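Local coordinates for glycosyl hydrolase BlGH5_18 (Bifidobacterium longum subsp. infantis, PDB 7LQX), which probably hydrolyses glycosidic bonds during N-glycan breakdown, as a member of glycoside hydrolase family 5, subfamily 18, at residues S180-I183 / D184-A188; P219-A222 / A223-D227. All coordinates share one frame; numbering follows the deposited sequence. Where two conformers were deposited one is given.

Contact 1 (S180-I183 / D184-A188). With SO4 (sulfate ion), chain H.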
loop_
_atom_site.group_PDB
_atom_site.type_symbol
_atom_site.label_atom_id
_atom_site.label_comp_id
_atom_site.label_asym_id
_atom_site.label_seq_id
_atom_site.Cartn_x
_atom_site.Cartn_y
_atom_site.Cartn_z
ATOM N N SER A 180 -0.881 -19.425 18.334
ATOM C CA SER A 180 0.041 -18.959 19.366
ATOM C C SER A 180 1.383 -19.682 19.306
ATOM O O SER A 180 2.421 -19.067 19.574
ATOM C CB SER A 180 -0.584 -19.045 20.759
ATOM O OG SER A 180 -0.887 -20.375 21.125
ATOM N N ARG A 181 1.397 -20.969 18.941
ATOM C CA ARG A 181 2.670 -21.670 18.816
ATOM C C ARG A 181 3.497 -21.106 17.670
ATOM O O ARG A 181 4.716 -20.951 17.793
ATOM C CB ARG A 181 2.440 -23.160 18.609
ATOM C CG ARG A 181 2.457 -23.961 19.876
ATOM C CD ARG A 181 2.320 -25.454 19.575
ATOM N NE ARG A 181 3.603 -26.103 19.298
ATOM C CZ ARG A 181 3.793 -27.421 19.358
ATOM N NH1 ARG A 181 2.778 -28.207 19.667
ATOM N NH2 ARG A 181 4.984 -27.950 19.108
ATOM N N ARG A 182 2.852 -20.752 16.559
ATOM C CA ARG A 182 3.604 -20.154 15.465
ATOM C C ARG A 182 4.129 -18.775 15.852
ATOM O O ARG A 182 5.254 -18.410 15.493
ATOM C CB ARG A 182 2.745 -20.056 14.212
ATOM C CG ARG A 182 3.432 -19.319 13.093
ATOM C CD ARG A 182 4.808 -19.884 12.759
ATOM N NE ARG A 182 5.552 -18.977 11.887
ATOM C CZ ARG A 182 6.878 -18.912 11.825
ATOM N NH1 ARG A 182 7.625 -19.699 12.586
ATOM N NH2 ARG A 182 7.455 -18.049 11.006
ATOM N N ILE A 183 3.320 -17.990 16.569
ATOM C CA ILE A 183 3.753 -16.664 16.995
ATOM C C ILE A 183 4.906 -16.759 17.987
ATOM O O ILE A 183 5.826 -15.938 17.961
ATOM C CB ILE A 183 2.548 -15.860 17.522
ATOM C CG1 ILE A 183 1.590 -15.516 16.369
ATOM C CG2 ILE A 183 2.998 -14.603 18.272
ATOM C CD1 ILE A 183 2.210 -14.746 15.218
ATOM N N ASP A 184 4.899 -17.765 18.862
ATOM C CA ASP A 184 6.056 -17.973 19.731
ATOM C C ASP A 184 7.344 -18.038 18.910
ATOM O O ASP A 184 8.357 -17.415 19.251
ATOM C CB ASP A 184 5.917 -19.287 20.506
ATOM C CG ASP A 184 4.886 -19.237 21.616
ATOM O OD1 ASP A 184 4.527 -18.150 22.094
ATOM O OD2 ASP A 184 4.465 -20.332 22.053
ATOM N N ALA A 185 7.330 -18.837 17.840
ATOM C CA ALA A 185 8.533 -19.043 17.043
ATOM C C ALA A 185 8.847 -17.817 16.204
ATOM O O ALA A 185 10.017 -17.443 16.053
ATOM C CB ALA A 185 8.348 -20.262 16.136
ATOM N N TRP A 186 7.810 -17.181 15.652
ATOM C CA TRP A 186 7.992 -15.992 14.826
ATOM C C TRP A 186 8.619 -14.867 15.632
ATOM O O TRP A 186 9.584 -14.233 15.192
ATOM C CB TRP A 186 6.627 -15.578 14.265
ATOM C CG TRP A 186 6.658 -14.334 13.431
ATOM C CD1 TRP A 186 7.075 -14.220 12.139
ATOM C CD2 TRP A 186 6.272 -13.024 13.847
ATOM N NE1 TRP A 186 6.969 -12.917 11.726
ATOM C CE2 TRP A 186 6.474 -12.162 12.754
ATOM C CE3 TRP A 186 5.760 -12.495 15.035
ATOM C CZ2 TRP A 186 6.188 -10.796 12.816
ATOM C CZ3 TRP A 186 5.479 -11.141 15.096
ATOM C CH2 TRP A 186 5.694 -10.308 13.993
ATOM N N LEU A 187 8.090 -14.613 16.829
ATOM C CA LEU A 187 8.672 -13.596 17.691
ATOM C C LEU A 187 10.126 -13.914 18.007
ATOM O O LEU A 187 11.004 -13.057 17.874
ATOM C CB LEU A 187 7.869 -13.484 18.986
ATOM C CG LEU A 187 6.497 -12.825 18.901
ATOM C CD1 LEU A 187 5.747 -12.958 20.220
ATOM C CD2 LEU A 187 6.646 -11.363 18.513
ATOM N N ALA A 188 10.401 -15.146 18.437
ATOM C CA ALA A 188 11.767 -15.483 18.817
ATOM C C ALA A 188 12.717 -15.311 17.641
ATOM O O ALA A 188 13.839 -14.812 17.806
ATOM C CB ALA A 188 11.831 -16.915 19.347
HETATM S S SO4 H . 7.606 -25.565 17.962
HETATM O O1 SO4 H . 6.770 -25.332 16.786
HETATM O O2 SO4 H . 8.974 -25.118 17.706
HETATM O O3 SO4 H . 7.621 -26.988 18.285
HETATM O O4 SO4 H . 7.058 -24.819 19.090
HETATM O O HOH W 1 1.723 -20.336 22.937
#
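The backbone N of Trp186 donates to Arg182 O at 2.8 Å, in the carbonyl plane, with an N-H...O angle of 160°. This bond belongs to the i to i+4 ladder at the start of helix 180-191, where Asp184 N and Leu187 N bind Ser180 O and Ile183 O and the link from Ala185 N to Arg181 O is weak. Arg182 folds forward along the same turn toward Ala185 and Trp186. Its CG lies anti to the backbone N (chi1 174°) and the chain bends at chi2, which sets one face of the guanidinium over CB of Trp186, 4.1 Å from CZ. NH2 comes to the edge of the indole, 4.0 Å from Trp186 CD1, with the two planes 70° apart, while NH1 lies 3.7 Å from CB of Ala185. NE is spent on the carbonyl of Phe129, whose ring meets the indole edge-to-face, and Trp186 NE1 is bound by Glu138. With a leucine in its place, the Phe129 carbonyl would probably lose this donor and the indole edge its polar neighbour. On the buried flank, CG2 of Ile183 packs against CD1 of Leu187 at 3.7 Å. Asp184 turns instead to the neighbouring helix, where its OD1 accepts from Gln221 NE2, while a water donates to its OD2 at 2.9 Å. At the exposed flank Arg181 NH2 holds O3 of a sulfate, probably from the crystallisation liquor, at 2.9 Å, near the guanidinium plane. Helix 180-191 follows the fourth strand of the (beta/alpha)8 barrel, and its chemistry divides by face: Ile183 and Leu187 face inward toward helix 219-224, Arg182 and Trp186 tie the helix to the Phe129 loop and helix 132-149, and the exposed Arg181 can pair with an anion from the solvent.

Contact 2 (P219-A222 / A223-D227)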
loop_
_atom_site.group_PDB
_atom_site.type_symbol
_atom_site.label_atom_id
_atom_site.label_comp_id
_atom_site.label_asym_id
_atom_site.label_seq_id
_atom_site.Cartn_x
_atom_site.Cartn_y
_atom_site.Cartn_z
ATOM N N PRO A 219 -0.755 -13.241 26.619
ATOM C CA PRO A 219 -0.081 -12.614 27.772
ATOM C C PRO A 219 1.301 -13.173 28.066
ATOM O O PRO A 219 2.222 -12.407 28.385
ATOM C CB PRO A 219 -1.066 -12.880 28.921
ATOM C CG PRO A 219 -2.409 -12.924 28.231
ATOM C CD PRO A 219 -2.145 -13.622 26.925
ATOM N N VAL A 220 1.473 -14.492 27.987
ATOM C CA VAL A 220 2.782 -15.075 28.267
ATOM C C VAL A 220 3.835 -14.551 27.294
ATOM O O VAL A 220 4.957 -14.218 27.697
ATOM C CB VAL A 220 2.699 -16.615 28.285
ATOM C CG1 VAL A 220 4.087 -17.238 28.232
ATOM C CG2 VAL A 220 1.932 -17.085 29.525
ATOM N N GLN A 221 3.496 -14.440 26.003
ATOM C CA GLN A 221 4.455 -13.885 25.054
ATOM C C GLN A 221 4.776 -12.432 25.397
ATOM O O GLN A 221 5.940 -12.011 25.369
ATOM C CB GLN A 221 3.893 -13.932 23.632
ATOM C CG GLN A 221 3.679 -15.292 23.038
ATOM C CD GLN A 221 2.667 -15.246 21.909
ATOM O OE1 GLN A 221 2.078 -14.206 21.643
ATOM N NE2 GLN A 221 2.442 -16.384 21.259
ATOM N N ALA A 222 3.744 -11.640 25.693
ATOM C CA ALA A 222 3.958 -10.222 25.937
ATOM C C ALA A 222 4.849 -9.999 27.145
ATOM O O ALA A 222 5.645 -9.055 27.164
ATOM C CB ALA A 222 2.622 -9.513 26.147
ATOM N N ALA A 223 4.732 -10.853 28.152
ATOM C CA ALA A 223 5.399 -10.650 29.431
ATOM C C ALA A 223 6.662 -11.486 29.583
ATOM O O ALA A 223 7.259 -11.490 30.665
ATOM C CB ALA A 223 4.417 -10.920 30.578
ATOM N N ASN A 224 7.091 -12.176 28.531
ATOM C CA ASN A 224 8.315 -12.967 28.617
ATOM C C ASN A 224 9.211 -12.888 27.394
ATOM O O ASN A 224 10.427 -13.013 27.549
ATOM C CB ASN A 224 8.004 -14.432 28.915
ATOM C CG ASN A 224 7.383 -14.596 30.264
ATOM O OD1 ASN A 224 8.080 -14.652 31.283
ATOM N ND2 ASN A 224 6.070 -14.622 30.301
ATOM N N LEU A 225 8.682 -12.692 26.198
ATOM C CA LEU A 225 9.521 -12.574 25.016
ATOM C C LEU A 225 9.881 -11.114 24.802
ATOM O O LEU A 225 9.049 -10.224 25.002
ATOM C CB LEU A 225 8.812 -13.138 23.786
ATOM C CG LEU A 225 8.529 -14.637 23.888
ATOM C CD1 LEU A 225 7.798 -15.118 22.634
ATOM C CD2 LEU A 225 9.790 -15.470 24.116
ATOM N N GLY A 226 11.124 -10.870 24.402
ATOM C CA GLY A 226 11.642 -9.521 24.344
ATOM C C GLY A 226 12.051 -9.055 25.728
ATOM O O GLY A 226 11.778 -9.705 26.732
ATOM N N ASP A 227 12.703 -7.888 25.786
ATOM C CA ASP A 227 13.351 -7.455 27.022
ATOM C C ASP A 227 12.430 -6.741 27.999
ATOM O O ASP A 227 12.754 -6.681 29.189
ATOM C CB ASP A 227 14.524 -6.537 26.680
ATOM C CG ASP A 227 15.655 -7.275 26.013
ATOM O OD1 ASP A 227 16.081 -8.314 26.551
ATOM O OD2 ASP A 227 16.129 -6.825 24.955
#
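Asn224 lays its side chain back across the carbonyl of Val220, with CB 3.3 Å from Val220 O. With CG beside the backbone N (chi1 -65°), the amide swings round so that ND2 reaches the same oxygen at 2.9 Å. The bond is nearly straight, 164° at the hydrogen, and falls on a lone pair in the carbonyl plane, with the oxygen lying close to the amide plane of Asn224 as well. Across the last turn, CG1 of Val220 packs beside ND2 at 3.9 Å. ND2 has a second acceptor in Phe264 O, and OD1 accepts from Arg266 N, which fixes the flip of the group.

Behind it the helix winds down. Ala223 N still binds Pro219 O at 3.0 Å, and Leu225 N closes a final turn on Gln221 O at 2.9 Å, an oxygen that also receives a weak bond from Asn224 N and one from His203. CD1 of Leu225 meets CG of Gln221 at 4.1 Å, the two side chains running aslant. Beyond Leu225 the backbone extends toward strand 229-233, and Arg270 takes up the carbonyls of Ala222, Leu225 and Gly226. The end of helix 219-224 thus keeps backbone bonds as far as Leu225 N, and side chains add to them: Asn224 at Val220 O, His203 at Gln221 O and Arg270 at the exit.

Overall arrangement
Contact 1 lies within helix 180-191, while contact 2 spans the end of helix 219-224 and the loop after it; the two flank strand 200-202 in sequence, with centres about 11 Å apart. They touch: Gln221 NE2 probably hydrogen-bonds Asp184 OD1 at 2.9 Å, and the Leu187 and Leu225 side chains pack together beside it. Contact 1, about 19 Å from the chain centre, mixes a buried aliphatic flank with an exposed flank with Arg181. Contact 2, about 13 Å from it, has no fully exposed member among its touching residues. Residues 180-188 carry i to i+4 bonds throughout, one weak, whereas in 219-227 side chains supplement the backbone bonds where the helix ends.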